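Long-range contacts in putative major capsid protein (Cafeteriavirus-dependent mavirus, PDB 6G43), which probably builds the virion shell as trimeric capsomers of the double jelly-roll kind found in the hexon clan: residues V148-K153 / Y387-S392; Y39-T44 / L269-V274. One frame throughout, in Å; residues are numbered along the deposited sequence.

How the contacts relate
Contact 1 joins 148-153 to 387-392, and its centre lies about 13 Å from the centre of the chain; the centre of contact 2, which pairs 39-44 with 269-274, lies about 26 Å from it. The two contact centres are 37 Å apart and their nearest atoms about 22 Å, with no touch between them. The four segments alternate along the chain. Contact 2 stays within one sheet of the N-terminal half, while contact 1 ties that half to the C-terminal one. Both reach the trimer interface: contact 1 meets the second subunit, and contact 2 meets Q377 on helix 375-384 of the third, the counterpart of the helix that leads into 387-392 in this chain.

Contact 1. Residues V148-K153 / Y387-S392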
ATOM      1  N   VAL A 148      10.169  11.806  -3.276  1.00 23.20           N
ATOM      2  CA  VAL A 148      10.174  13.246  -3.542  1.00 23.22           C
ATOM      3  C   VAL A 148       9.684  13.988  -2.297  1.00 23.16           C
ATOM      4  O   VAL A 148       8.832  13.483  -1.561  1.00 23.28           O
ATOM      5  CB  VAL A 148       9.275  13.585  -4.752  1.00 23.30           C
ATOM      6  CG1 VAL A 148       9.301  15.073  -5.074  1.00 23.34           C
ATOM      7  CG2 VAL A 148       9.709  12.787  -5.972  1.00 23.58           C
ATOM      8  N   ASP A 149      10.225  15.186  -2.077  1.00 23.34           N
ATOM      9  CA  ASP A 149       9.908  15.994  -0.895  1.00 23.39           C
ATOM     10  C   ASP A 149       8.431  16.376  -0.822  1.00 23.50           C
ATOM     11  O   ASP A 149       7.856  16.864  -1.800  1.00 23.57           O
ATOM     12  CB  ASP A 149      10.744  17.282  -0.883  1.00 23.36           C
ATOM     13  CG  ASP A 149      12.215  17.031  -0.627  1.00 23.34           C
ATOM     14  OD1 ASP A 149      12.561  16.048   0.059  1.00 23.56           O
ATOM     15  OD2 ASP A 149      13.039  17.834  -1.108  1.00 23.33           O
ATOM     16  N   GLU A 150       7.838  16.142   0.344  1.00 23.52           N
ATOM     17  CA  GLU A 150       6.471  16.545   0.636  1.00 24.03           C
ATOM     18  C   GLU A 150       6.385  17.975   1.187  1.00 24.00           C
ATOM     19  O   GLU A 150       5.331  18.610   1.084  1.00 24.08           O
ATOM     20  CB  GLU A 150       5.852  15.566   1.638  1.00 24.49           C
ATOM     21  CG  GLU A 150       5.709  14.147   1.104  1.00 24.82           C
ATOM     22  CD  GLU A 150       5.048  13.212   2.099  1.00 25.06           C
ATOM     23  OE1 GLU A 150       3.857  12.888   1.914  1.00 25.38           O
ATOM     24  OE2 GLU A 150       5.715  12.811   3.072  1.00 25.12           O
ATOM     25  N   TYR A 151       7.484  18.475   1.762  1.00 23.51           N
ATOM     26  CA  TYR A 151       7.496  19.758   2.481  1.00 23.33           C
ATOM     27  C   TYR A 151       8.703  20.617   2.106  1.00 23.56           C
ATOM     28  O   TYR A 151       9.737  20.096   1.685  1.00 23.70           O
ATOM     29  CB  TYR A 151       7.424  19.501   3.996  1.00 23.07           C
ATOM     30  CG  TYR A 151       6.151  18.774   4.356  1.00 22.82           C
ATOM     31  CD1 TYR A 151       4.926  19.437   4.326  1.00 22.50           C
ATOM     32  CD2 TYR A 151       6.154  17.408   4.650  1.00 22.74           C
ATOM     33  CE1 TYR A 151       3.743  18.778   4.611  1.00 22.39           C
ATOM     34  CE2 TYR A 151       4.969  16.736   4.939  1.00 22.60           C
ATOM     35  CZ  TYR A 151       3.766  17.428   4.916  1.00 22.40           C
ATOM     36  OH  TYR A 151       2.582  16.786   5.191  1.00 22.12           O
ATOM     37  N   ASN A 152       8.552  21.934   2.242  1.00 24.10           N
ATOM     38  CA  ASN A 152       9.574  22.896   1.795  1.00 24.76           C
ATOM     39  C   ASN A 152      10.782  22.998   2.733  1.00 25.48           C
ATOM     40  O   ASN A 152      11.840  23.482   2.330  1.00 25.90           O
ATOM     41  CB  ASN A 152       8.949  24.281   1.559  1.00 24.60           C
ATOM     42  CG  ASN A 152       8.814  25.103   2.836  1.00 24.49           C
ATOM     43  OD1 ASN A 152       8.227  24.651   3.819  1.00 24.18           O
ATOM     44  ND2 ASN A 152       9.349  26.323   2.820  1.00 24.40           N
ATOM     45  N   LYS A 153      10.600  22.570   3.982  1.00 26.89           N
ATOM     46  CA  LYS A 153      11.684  22.416   4.948  1.00 27.75           C
ATOM     47  C   LYS A 153      11.700  20.974   5.454  1.00 27.54           C
ATOM     48  O   LYS A 153      10.645  20.373   5.654  1.00 27.04           O
ATOM     49  CB  LYS A 153      11.485  23.368   6.129  1.00 28.94           C
ATOM     50  CG  LYS A 153      11.638  24.840   5.788  1.00 30.20           C
ATOM     51  CD  LYS A 153      11.572  25.703   7.042  1.00 31.21           C
ATOM     52  CE  LYS A 153      11.842  27.165   6.719  1.00 32.43           C
ATOM     53  NZ  LYS A 153      11.835  28.031   7.934  1.00 33.11           N
ATOM     54  N   TYR A 387      -0.912  12.710 -10.788  1.00 23.60           N
ATOM     55  CA  TYR A 387      -0.182  13.356  -9.686  1.00 23.71           C
ATOM     56  C   TYR A 387      -0.170  12.441  -8.456  1.00 23.88           C
ATOM     57  O   TYR A 387      -1.226  12.040  -7.966  1.00 23.83           O
ATOM     58  CB  TYR A 387      -0.777  14.720  -9.338  1.00 23.57           C
ATOM     59  CG  TYR A 387      -0.014  15.466  -8.263  1.00 23.49           C
ATOM     60  CD1 TYR A 387       1.196  16.101  -8.550  1.00 23.60           C
ATOM     61  CD2 TYR A 387      -0.498  15.534  -6.956  1.00 23.48           C
ATOM     62  CE1 TYR A 387       1.901  16.780  -7.565  1.00 23.63           C
ATOM     63  CE2 TYR A 387       0.199  16.209  -5.964  1.00 23.57           C
ATOM     64  CZ  TYR A 387       1.396  16.836  -6.270  1.00 23.62           C
ATOM     65  OH  TYR A 387       2.085  17.509  -5.281  1.00 23.53           O
ATOM     66  N   ASN A 388       1.031  12.123  -7.974  1.00 23.90           N
ATOM     67  CA  ASN A 388       1.237  11.005  -7.039  1.00 24.07           C
ATOM     68  C   ASN A 388       1.459  11.395  -5.564  1.00 24.14           C
ATOM     69  O   ASN A 388       1.823  10.540  -4.757  1.00 23.92           O
ATOM     70  CB  ASN A 388       2.397  10.118  -7.539  1.00 24.03           C
ATOM     71  CG  ASN A 388       3.739  10.840  -7.558  1.00 23.96           C
ATOM     72  OD1 ASN A 388       3.853  11.989  -7.130  1.00 23.81           O
ATOM     73  ND2 ASN A 388       4.762  10.166  -8.069  1.00 23.79           N
ATOM     74  N   LYS A 389       1.240  12.666  -5.218  1.00 24.30           N
ATOM     75  CA  LYS A 389       1.424  13.146  -3.840  1.00 24.47           C
ATOM     76  C   LYS A 389       0.111  13.623  -3.221  1.00 24.49           C
ATOM     77  O   LYS A 389      -0.919  13.705  -3.894  1.00 24.41           O
ATOM     78  CB  LYS A 389       2.482  14.252  -3.790  1.00 24.55           C
ATOM     79  CG  LYS A 389       3.762  13.898  -4.535  1.00 24.66           C
ATOM     80  CD  LYS A 389       4.964  14.699  -4.061  1.00 24.87           C
ATOM     81  CE  LYS A 389       5.522  14.188  -2.737  1.00 25.08           C
ATOM     82  NZ  LYS A 389       5.952  12.762  -2.785  1.00 25.29           N
ATOM     83  N   ARG A 390       0.172  13.919  -1.926  1.00 24.80           N
ATOM     84  CA  ARG A 390      -0.995  14.283  -1.122  1.00 25.07           C
ATOM     85  C   ARG A 390      -1.253  15.788  -1.104  1.00 24.63           C
ATOM     86  O   ARG A 390      -0.383  16.580  -1.470  1.00 24.66           O
ATOM     87  CB  ARG A 390      -0.795  13.764   0.297  1.00 25.91           C
ATOM     88  CG  ARG A 390      -0.703  12.245   0.357  1.00 26.89           C
ATOM     89  CD  ARG A 390       0.254  11.753   1.427  1.00 27.95           C
ATOM     90  NE  ARG A 390       0.272  10.292   1.481  1.00 28.90           N
ATOM     91  CZ  ARG A 390       0.897   9.488   0.616  1.00 29.76           C
ATOM     92  NH1 ARG A 390       1.593   9.978  -0.413  1.00 30.27           N
ATOM     93  NH2 ARG A 390       0.826   8.169   0.783  1.00 29.77           N
ATOM     94  N   PHE A 391      -2.455  16.167  -0.666  1.00 23.90           N
ATOM     95  CA  PHE A 391      -2.889  17.572  -0.661  1.00 23.41           C
ATOM     96  C   PHE A 391      -2.029  18.460   0.237  1.00 22.86           C
ATOM     97  O   PHE A 391      -1.734  19.600  -0.127  1.00 22.79           O
ATOM     98  CB  PHE A 391      -4.360  17.698  -0.244  1.00 23.37           C
ATOM     99  CG  PHE A 391      -4.896  19.107  -0.335  1.00 23.38           C
ATOM    100  CD1 PHE A 391      -5.335  19.624  -1.551  1.00 23.35           C
ATOM    101  CD2 PHE A 391      -4.947  19.926   0.794  1.00 23.22           C
ATOM    102  CE1 PHE A 391      -5.822  20.922  -1.641  1.00 23.45           C
ATOM    103  CE2 PHE A 391      -5.433  21.224   0.712  1.00 23.23           C
ATOM    104  CZ  PHE A 391      -5.871  21.723  -0.507  1.00 23.33           C
ATOM    105  N   SER A 392      -1.645  17.939   1.402  1.00 22.26           N
ATOM    106  CA  SER A 392      -0.764  18.647   2.333  1.00 22.00           C
ATOM    107  C   SER A 392       0.484  19.189   1.636  1.00 22.01           C
ATOM    108  O   SER A 392       0.905  20.315   1.903  1.00 22.32           O
ATOM    109  CB  SER A 392      -0.364  17.724   3.485  1.00 21.97           C
ATOM    110  OG  SER A 392       0.474  18.387   4.414  1.00 21.83           O
TER
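K389 reaches across to V148 with its ammonium group, NZ lying 3.2 Å from V148 O in a hydrogen bond. The lysine curls to get there: its chain runs out from the backbone and then bends at both chi3 (77°) and chi4 (59°), which brings NZ above the plane of the V148 carbonyl. The bent arm also packs against the loop backbone. K389 CE lies 3.7 Å from D149 O and 3.8 Å from E150 CG, the lysine and glutamate side chains crossing at a slant. E150 is extended beyond CG and carries its carboxylate on to R390, the residue after K389, where E150 OE1 sits 3.8 Å from R390 CD. Carboxylate and guanidinium are turned almost perpendicular, 85° between planes, and E150 OE1 is 4.4 Å from R390 NH1 without any N-H aimed at it, so the two charges probably attract without forming a salt bridge. The other carboxylate oxygen, E150 OE2, is held by a hydrogen bond from N160 ND2.

The loop 148-153 follows helix 136-142 in the N-terminal half of this double jelly-roll protein; 387-392 belongs to the C-terminal half, with R390 as N-cap of the short helix 391-394. The contact thus spans the two halves, and it does so beside a neighbour: R390 NE makes a salt bridge to D171 of the second subunit.

At the start of helix 391-394, Y151 and S392 bring their hydroxyls together. Y151 OH and S392 OG are hydrogen-bonded at 2.8 Å, and the serine oxygen approaches the tyrosine ring at its edge and in its plane, S392 OG lying 3.3 Å from Y151 CE1. S392 OG is also hydrogen-bonded to G179 O of the second subunit. D149 OD1 makes a salt bridge with R176 NH2.

Contact 2. Residues Y39-T44 / L269-V274; sequences YSTFQT and LVQNWV
Q43 and V270 exchange two backbone hydrogen bonds, Q43 N to V270 O at 3.0 Å and V270 N to Q43 O at 3.2 Å. A third, from N272 N to T41 O, is also 3.0 Å long and nearly straight at its hydrogen (171°), although the donor stands above the carbonyl plane. V270 O takes a further, softer contact from F42 CA at 3.3 Å. F42 with Q271 and T44 with L269 are the non-hydrogen-bonded pairs of this antiparallel ladder. Strand 42-45 is thereby added to strand 258-273, whose other edge bonds to strand 68-84 through L269, Q271 and W273, all within the large sheet of the N-terminal jelly roll.

On the face carrying F42 and Q271, the glutamine lies alongside the phenyl ring: Q271 CG sits over it, 3.5 Å from the F42 ring centroid, in a CH-pi contact, and the amide plane is only 18° from that of the ring. L269 CD1 touches F42 CD2 at 3.8 Å. T41 turns OG1 back to P38 O and lays CG2 against W273 CB, 3.5 Å away. Several polar ends are met outside the two segments: N272 ND2 by G66 O and T69 OG1, W273 NE1 by Y21 OH of the second subunit, and S40 OG by L433 O of the third.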
ATOM      1  N   TYR A  39      20.240 -13.039 -16.043  1.00 31.77           N
ATOM      2  CA  TYR A  39      21.068 -12.159 -15.212  1.00 32.41           C
ATOM      3  C   TYR A  39      22.571 -12.464 -15.330  1.00 32.38           C
ATOM      4  O   TYR A  39      23.381 -11.876 -14.615  1.00 32.58           O
ATOM      5  CB  TYR A  39      20.613 -12.251 -13.748  1.00 32.50           C
ATOM      6  CG  TYR A  39      19.390 -11.413 -13.444  1.00 33.02           C
ATOM      7  CD1 TYR A  39      18.128 -11.790 -13.907  1.00 33.34           C
ATOM      8  CD2 TYR A  39      19.492 -10.237 -12.694  1.00 33.23           C
ATOM      9  CE1 TYR A  39      17.004 -11.023 -13.632  1.00 33.54           C
ATOM     10  CE2 TYR A  39      18.373  -9.466 -12.414  1.00 33.43           C
ATOM     11  CZ  TYR A  39      17.132  -9.861 -12.883  1.00 33.53           C
ATOM     12  OH  TYR A  39      16.021  -9.098 -12.609  1.00 34.44           O
ATOM     13  N   SER A  40      22.943 -13.359 -16.248  1.00 32.15           N
ATOM     14  CA  SER A  40      24.347 -13.664 -16.535  1.00 32.58           C
ATOM     15  C   SER A  40      24.936 -12.751 -17.619  1.00 32.83           C
ATOM     16  O   SER A  40      26.038 -12.993 -18.108  1.00 33.50           O
ATOM     17  CB  SER A  40      24.457 -15.122 -16.986  1.00 32.25           C
ATOM     18  OG  SER A  40      23.671 -15.353 -18.145  1.00 31.75           O
ATOM     19  N   THR A  41      24.216 -11.682 -17.949  1.00 33.32           N
ATOM     20  CA  THR A  41      24.384 -10.946 -19.194  1.00 33.58           C
ATOM     21  C   THR A  41      24.782  -9.470 -19.013  1.00 33.17           C
ATOM     22  O   THR A  41      24.882  -8.735 -19.998  1.00 33.25           O
ATOM     23  CB  THR A  41      23.059 -11.015 -19.979  1.00 34.25           C
ATOM     24  OG1 THR A  41      21.979 -10.581 -19.138  1.00 33.78           O
ATOM     25  CG2 THR A  41      22.794 -12.452 -20.449  1.00 34.69           C
ATOM     26  N   PHE A  42      25.020  -9.044 -17.771  1.00 32.32           N
ATOM     27  CA  PHE A  42      25.366  -7.656 -17.485  1.00 31.78           C
ATOM     28  C   PHE A  42      26.813  -7.369 -17.874  1.00 31.54           C
ATOM     29  O   PHE A  42      27.687  -8.215 -17.683  1.00 31.86           O
ATOM     30  CB  PHE A  42      25.152  -7.340 -16.000  1.00 31.45           C
ATOM     31  CG  PHE A  42      23.707  -7.189 -15.613  1.00 31.16           C
ATOM     32  CD1 PHE A  42      22.957  -8.294 -15.222  1.00 30.85           C
ATOM     33  CD2 PHE A  42      23.092  -5.940 -15.638  1.00 31.08           C
ATOM     34  CE1 PHE A  42      21.623  -8.156 -14.864  1.00 30.99           C
ATOM     35  CE2 PHE A  42      21.757  -5.794 -15.280  1.00 31.06           C
ATOM     36  CZ  PHE A  42      21.020  -6.904 -14.895  1.00 31.09           C
ATOM     37  N   GLN A  43      27.054  -6.186 -18.433  1.00 31.06           N
ATOM     38  CA  GLN A  43      28.417  -5.705 -18.675  1.00 31.29           C
ATOM     39  C   GLN A  43      28.547  -4.216 -18.367  1.00 30.25           C
ATOM     40  O   GLN A  43      27.592  -3.446 -18.508  1.00 29.87           O
ATOM     41  CB  GLN A  43      28.918  -6.026 -20.096  1.00 32.28           C
ATOM     42  CG  GLN A  43      27.873  -6.079 -21.198  1.00 33.12           C
ATOM     43  CD  GLN A  43      28.480  -6.490 -22.531  1.00 33.70           C
ATOM     44  OE1 GLN A  43      28.673  -7.674 -22.790  1.00 34.29           O
ATOM     45  NE2 GLN A  43      28.784  -5.515 -23.380  1.00 34.03           N
ATOM     46  N   THR A  44      29.752  -3.842 -17.941  1.00 29.25           N
ATOM     47  CA  THR A  44      30.077  -2.492 -17.510  1.00 28.74           C
ATOM     48  C   THR A  44      30.852  -1.792 -18.624  1.00 27.96           C
ATOM     49  O   THR A  44      31.926  -2.249 -19.023  1.00 27.21           O
ATOM     50  CB  THR A  44      30.930  -2.535 -16.226  1.00 28.86           C
ATOM     51  OG1 THR A  44      30.239  -3.289 -15.220  1.00 29.21           O
ATOM     52  CG2 THR A  44      31.208  -1.136 -15.696  1.00 29.03           C
ATOM     53  N   LEU A 269      25.819   0.609 -16.959  1.00 25.98           N
ATOM     54  CA  LEU A 269      25.482  -0.812 -16.805  1.00 26.16           C
ATOM     55  C   LEU A 269      24.378  -1.194 -17.790  1.00 26.29           C
ATOM     56  O   LEU A 269      23.296  -0.600 -17.771  1.00 26.09           O
ATOM     57  CB  LEU A 269      25.015  -1.097 -15.376  1.00 26.11           C
ATOM     58  CG  LEU A 269      24.665  -2.548 -15.014  1.00 26.20           C
ATOM     59  CD1 LEU A 269      25.871  -3.470 -15.123  1.00 26.28           C
ATOM     60  CD2 LEU A 269      24.086  -2.609 -13.611  1.00 26.33           C
ATOM     61  N   VAL A 270      24.662  -2.183 -18.639  1.00 26.59           N
ATOM     62  CA  VAL A 270      23.699  -2.703 -19.615  1.00 27.00           C
ATOM     63  C   VAL A 270      23.561  -4.219 -19.485  1.00 27.40           C
ATOM     64  O   VAL A 270      24.462  -4.881 -18.973  1.00 27.13           O
ATOM     65  CB  VAL A 270      24.120  -2.370 -21.069  1.00 27.17           C
ATOM     66  CG1 VAL A 270      24.279  -0.867 -21.256  1.00 27.21           C
ATOM     67  CG2 VAL A 270      25.411  -3.086 -21.458  1.00 27.08           C
ATOM     68  N   GLN A 271      22.430  -4.748 -19.951  1.00 27.90           N
ATOM     69  CA  GLN A 271      22.249  -6.184 -20.180  1.00 28.57           C
ATOM     70  C   GLN A 271      22.382  -6.440 -21.672  1.00 28.86           C
ATOM     71  O   GLN A 271      21.776  -5.723 -22.465  1.00 28.87           O
ATOM     72  CB  GLN A 271      20.857  -6.632 -19.741  1.00 28.83           C
ATOM     73  CG  GLN A 271      20.614  -6.591 -18.249  1.00 29.01           C
ATOM     74  CD  GLN A 271      19.210  -7.041 -17.890  1.00 29.00           C
ATOM     75  OE1 GLN A 271      18.245  -6.309 -18.107  1.00 29.18           O
ATOM     76  NE2 GLN A 271      19.086  -8.247 -17.341  1.00 29.22           N
ATOM     77  N   ASN A 272      23.158  -7.454 -22.053  1.00 29.47           N
ATOM     78  CA  ASN A 272      23.288  -7.855 -23.460  1.00 30.07           C
ATOM     79  C   ASN A 272      23.197  -9.371 -23.596  1.00 30.38           C
ATOM     80  O   ASN A 272      24.005 -10.090 -23.012  1.00 31.02           O
ATOM     81  CB  ASN A 272      24.607  -7.358 -24.056  1.00 30.18           C
ATOM     82  CG  ASN A 272      24.682  -7.570 -25.559  1.00 30.20           C
ATOM     83  OD1 ASN A 272      25.377  -8.466 -26.037  1.00 30.41           O
ATOM     84  ND2 ASN A 272      23.949  -6.757 -26.311  1.00 30.17           N
ATOM     85  N   TRP A 273      22.230  -9.846 -24.382  1.00 30.95           N
ATOM     86  CA  TRP A 273      21.970 -11.282 -24.523  1.00 31.11           C
ATOM     87  C   TRP A 273      21.411 -11.655 -25.895  1.00 31.86           C
ATOM     88  O   TRP A 273      20.837 -10.815 -26.593  1.00 31.79           O
ATOM     89  CB  TRP A 273      21.022 -11.756 -23.411  1.00 30.51           C
ATOM     90  CG  TRP A 273      19.578 -11.333 -23.550  1.00 29.96           C
ATOM     91  CD1 TRP A 273      18.544 -12.091 -24.022  1.00 29.78           C
ATOM     92  CD2 TRP A 273      19.012 -10.067 -23.188  1.00 29.71           C
ATOM     93  NE1 TRP A 273      17.372 -11.375 -23.984  1.00 29.61           N
ATOM     94  CE2 TRP A 273      17.629 -10.128 -23.478  1.00 29.70           C
ATOM     95  CE3 TRP A 273      19.539  -8.884 -22.652  1.00 29.65           C
ATOM     96  CZ2 TRP A 273      16.766  -9.049 -23.252  1.00 29.50           C
ATOM     97  CZ3 TRP A 273      18.678  -7.809 -22.424  1.00 29.36           C
ATOM     98  CH2 TRP A 273      17.307  -7.901 -22.725  1.00 29.27           C
ATOM     99  N   VAL A 274      21.590 -12.925 -26.260  1.00 32.65           N
ATOM    100  CA  VAL A 274      21.075 -13.478 -27.509  1.00 33.32           C
ATOM    101  C   VAL A 274      19.597 -13.816 -27.337  1.00 34.24           C
ATOM    102  O   VAL A 274      19.215 -14.450 -26.353  1.00 34.50           O
ATOM    103  CB  VAL A 274      21.841 -14.761 -27.912  1.00 33.49           C
ATOM    104  CG1 VAL A 274      21.260 -15.374 -29.184  1.00 33.28           C
ATOM    105  CG2 VAL A 274      23.325 -14.465 -28.094  1.00 33.39           C
TER